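Local coordinates for protein ADP-dependent L-serine kinase SerK (Thermococcus kodakarensis KOD1, PDB 5X0F) that phosphorylates free L-serine with ADP as the phosphate donor, giving O-phospho-L-serine and AMP in the first step of cysteine biosynthesis, at residues K27-L32 and E216-K221. The protein carries 1 engineered substitution. Residues are numbered along the deposited sequence; the frame is centred on the assembly and turned at random.
Engineered in segment 27-32: Ala30 (natural residue Glu).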
ATOM      1  N   LYS A  27      13.644   6.434  -0.995  1.00 14.91           N
ATOM      2  CA  LYS A  27      13.497   5.048  -1.433  1.00 15.53           C
ATOM      3  C   LYS A  27      12.029   4.621  -1.297  1.00 14.76           C
ATOM      4  O   LYS A  27      11.504   4.636  -0.222  1.00 13.93           O
ATOM      5  CB  LYS A  27      14.357   4.138  -0.573  1.00 16.44           C
ATOM      6  CG  LYS A  27      15.818   4.480  -0.699  1.00 17.54           C
ATOM      7  N   PRO A  28      11.403   4.181  -2.396  1.00 15.10           N
ATOM      8  CA  PRO A  28      10.050   3.612  -2.297  1.00 14.89           C
ATOM      9  C   PRO A  28      10.064   2.228  -1.645  1.00 15.50           C
ATOM     10  O   PRO A  28      11.063   1.502  -1.716  1.00 16.36           O
ATOM     11  CB  PRO A  28       9.647   3.490  -3.776  1.00 15.61           C
ATOM     12  CG  PRO A  28      10.926   3.123  -4.441  1.00 16.72           C
ATOM     13  CD  PRO A  28      11.962   3.994  -3.744  1.00 16.14           C
ATOM     14  N   HIS A  29       8.943   1.866  -1.033  1.00 15.13           N
ATOM     15  CA  HIS A  29       8.668   0.542  -0.529  1.00 16.14           C
ATOM     16  C   HIS A  29       7.494  -0.151  -1.221  1.00 16.93           C
ATOM     17  O   HIS A  29       7.133  -1.266  -0.855  1.00 17.73           O
ATOM     18  CB  HIS A  29       8.482   0.602   0.995  1.00 15.43           C
ATOM     19  CG  HIS A  29       7.160   1.129   1.467  1.00 14.55           C
ATOM     20  ND1 HIS A  29       6.983   2.414   1.940  1.00 13.37           N
ATOM     21  CD2 HIS A  29       5.958   0.523   1.591  1.00 14.96           C
ATOM     22  CE1 HIS A  29       5.726   2.588   2.300  1.00 13.00           C
ATOM     23  NE2 HIS A  29       5.088   1.448   2.122  1.00 14.01           N
ATOM     24  N   ALA A  30       6.941   0.507  -2.243  1.00 16.91           N
ATOM     25  CA  ALA A  30       5.814  -0.025  -2.978  1.00 17.97           C
ATOM     26  C   ALA A  30       5.946   0.269  -4.459  1.00 18.76           C
ATOM     27  O   ALA A  30       6.423   1.348  -4.860  1.00 18.25           O
ATOM     28  CB  ALA A  30       4.511   0.590  -2.458  1.00 17.19           C
ATOM     29  N   GLN A  31       5.488  -0.692  -5.240  1.00 20.44           N
ATOM     30  CA  GLN A  31       5.240  -0.507  -6.673  1.00 21.56           C
ATOM     31  C   GLN A  31       4.287   0.674  -6.916  1.00 20.71           C
ATOM     32  O   GLN A  31       3.361   0.911  -6.145  1.00 19.99           O
ATOM     33  CB  GLN A  31       4.657  -1.772  -7.267  1.00 23.62           C
ATOM     34  CG  GLN A  31       5.623  -2.936  -7.261  1.00 25.05           C
ATOM     35  CD  GLN A  31       5.041  -4.192  -7.870  1.00 27.39           C
ATOM     36  OE1 GLN A  31       3.826  -4.402  -7.883  1.00 28.01           O
ATOM     37  NE2 GLN A  31       5.908  -5.043  -8.352  1.00 28.99           N
ATOM     38  N   LEU A  32       4.508   1.400  -7.998  1.00 21.06           N
ATOM     39  CA  LEU A  32       3.630   2.544  -8.332  1.00 20.70           C
ATOM     40  C   LEU A  32       2.341   2.085  -9.025  1.00 22.39           C
ATOM     41  O   LEU A  32       2.281   1.024  -9.624  1.00 23.84           O
ATOM     42  CB  LEU A  32       4.379   3.557  -9.203  1.00 20.52           C
ATOM     43  CG  LEU A  32       5.721   4.059  -8.652  1.00 19.45           C
ATOM     44  CD1 LEU A  32       6.515   4.833  -9.709  1.00 19.87           C
ATOM     45  CD2 LEU A  32       5.476   4.916  -7.413  1.00 17.75           C
ATOM     46  N   GLU A 216      14.195  -3.672  -2.769  1.00 27.87           N
ATOM     47  CA  GLU A 216      12.947  -4.347  -3.184  1.00 27.51           C
ATOM     48  C   GLU A 216      11.727  -3.505  -2.801  1.00 25.24           C
ATOM     49  O   GLU A 216      11.840  -2.572  -2.000  1.00 24.02           O
ATOM     50  CB  GLU A 216      12.864  -5.733  -2.553  1.00 28.58           C
ATOM     51  CG  GLU A 216      13.932  -6.699  -3.027  1.00 30.88           C
ATOM     52  CD  GLU A 216      13.936  -8.000  -2.251  1.00 32.00           C
ATOM     53  OE1 GLU A 216      12.844  -8.491  -1.896  1.00 32.09           O
ATOM     54  OE2 GLU A 216      15.037  -8.544  -1.997  1.00 33.70           O
ATOM     55  N   VAL A 217      10.569  -3.853  -3.368  1.00 24.61           N
ATOM     56  CA  VAL A 217       9.301  -3.187  -3.067  1.00 23.12           C
ATOM     57  C   VAL A 217       8.165  -4.181  -2.892  1.00 23.07           C
ATOM     58  O   VAL A 217       8.177  -5.234  -3.523  1.00 24.10           O
ATOM     59  CB  VAL A 217       8.876  -2.181  -4.186  1.00 22.94           C
ATOM     60  CG1 VAL A 217       9.812  -0.980  -4.195  1.00 22.37           C
ATOM     61  CG2 VAL A 217       8.867  -2.839  -5.575  1.00 24.41           C
ATOM     62  N   TYR A 218       7.167  -3.793  -2.094  1.00 21.78           N
ATOM     63  CA  TYR A 218       5.869  -4.505  -2.019  1.00 21.93           C
ATOM     64  C   TYR A 218       4.962  -4.159  -3.199  1.00 22.25           C
ATOM     65  O   TYR A 218       5.183  -3.171  -3.895  1.00 21.81           O
ATOM     66  CB  TYR A 218       5.123  -4.133  -0.726  1.00 21.00           C
ATOM     67  CG  TYR A 218       5.833  -4.506   0.578  1.00 20.77           C
ATOM     68  CD1 TYR A 218       5.955  -5.845   0.985  1.00 21.63           C
ATOM     69  CD2 TYR A 218       6.346  -3.526   1.417  1.00 19.90           C
ATOM     70  CE1 TYR A 218       6.575  -6.189   2.191  1.00 21.63           C
ATOM     71  CE2 TYR A 218       6.976  -3.860   2.614  1.00 20.02           C
ATOM     72  CZ  TYR A 218       7.079  -5.188   3.005  1.00 20.87           C
ATOM     73  OH  TYR A 218       7.722  -5.513   4.200  1.00 21.16           O
ATOM     74  N   SER A 219       3.898  -4.939  -3.385  1.00 23.04           N
ATOM     75  CA  SER A 219       2.809  -4.535  -4.278  1.00 23.60           C
ATOM     76  C   SER A 219       2.145  -3.275  -3.729  1.00 22.63           C
ATOM     77  O   SER A 219       2.361  -2.938  -2.558  1.00 21.72           O
ATOM     78  CB  SER A 219       1.762  -5.648  -4.373  1.00 24.74           C
ATOM     79  OG  SER A 219       2.304  -6.741  -5.043  1.00 25.99           O
ATOM     80  N   PRO A 220       1.336  -2.576  -4.559  1.00 23.08           N
ATOM     81  CA  PRO A 220       0.515  -1.503  -3.995  1.00 22.48           C
ATOM     82  C   PRO A 220      -0.394  -2.090  -2.917  1.00 22.81           C
ATOM     83  O   PRO A 220      -0.642  -3.319  -2.903  1.00 23.70           O
ATOM     84  CB  PRO A 220      -0.306  -1.001  -5.207  1.00 23.30           C
ATOM     85  CG  PRO A 220       0.475  -1.433  -6.405  1.00 24.05           C
ATOM     86  CD  PRO A 220       1.035  -2.770  -5.990  1.00 24.40           C
ATOM     87  N   LYS A 221      -0.842  -1.237  -2.000  1.00 22.24           N
ATOM     88  CA  LYS A 221      -1.826  -1.627  -0.970  1.00 22.78           C
ATOM     89  C   LYS A 221      -1.340  -2.767  -0.050  1.00 22.73           C
ATOM     90  O   LYS A 221      -2.130  -3.616   0.390  1.00 23.65           O
ATOM     91  CB  LYS A 221      -3.181  -1.964  -1.610  1.00 24.33           C
ATOM     92  CG  LYS A 221      -3.882  -0.754  -2.189  1.00 24.62           C
ATOM     93  CD  LYS A 221      -4.490   0.079  -1.075  1.00 24.37           C
ATOM     94  CE  LYS A 221      -5.466   1.083  -1.602  1.00 25.05           C
ATOM     95  NZ  LYS A 221      -4.780   2.316  -2.046  1.00 24.23           N
TER
HETATM   96  O   HOH W   1      12.973  -0.120  -2.643  1.00 18.70           O
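Tyr218 is gripped through both of its backbone polar atoms by 27-32. Its N donates to His29 O at 2.8 Å, reaching that oxygen from above the carbonyl plane, while its O accepts the N-H of Gln31 in a nearly linear bond (2.8 Å, 171° at the hydrogen). Ala30, flanked by the two bonds, adds a CA-H...O contact to the same Tyr218 O at 3.3 Å. This is a single parallel beta bridge between two loops. At one end the pairing continues through a water that donates to both Pro28 O and Glu216 O. The neighbouring acceptors Val217 O and Ser219 O are taken by Lys159 NZ and Thr222 OG1. Val217 fills the adjoining side: its CG1 lies by Pro28 O and Ala30 N, and CG2 meets Gln31 CG at 3.7 Å, the two side chains crossing at about a right angle. With CG beside its own N (chi1 -66°) and the chain extended beyond, Gln31 runs over Tyr218 O and brings OE1 to 3.7 Å from both Ser219 CA and Pro220 CD, van der Waals contacts without a hydrogen bond. With an alanine here the backbone bond could remain, but a gap would probably open beside Val217 CG2 and along the Pro220 ring. The His29 ring presents CD2 near its plane to Tyr218 CD2 (4.1 Å); Ile67 O satisfies its ND1 and Thr223 OG1 its NE2. Ala30 replaces the natural glutamate, the inferred active-site residue; its CB points away overall, though it still grazes Tyr218 O and Ser219 O. Main-chain bonds thus tie the loop carrying this position to the loop of Lys221 and Thr223, consistent with holding the inferred active-site position and these O-phospho-L-serine-binding residues in fixed relation.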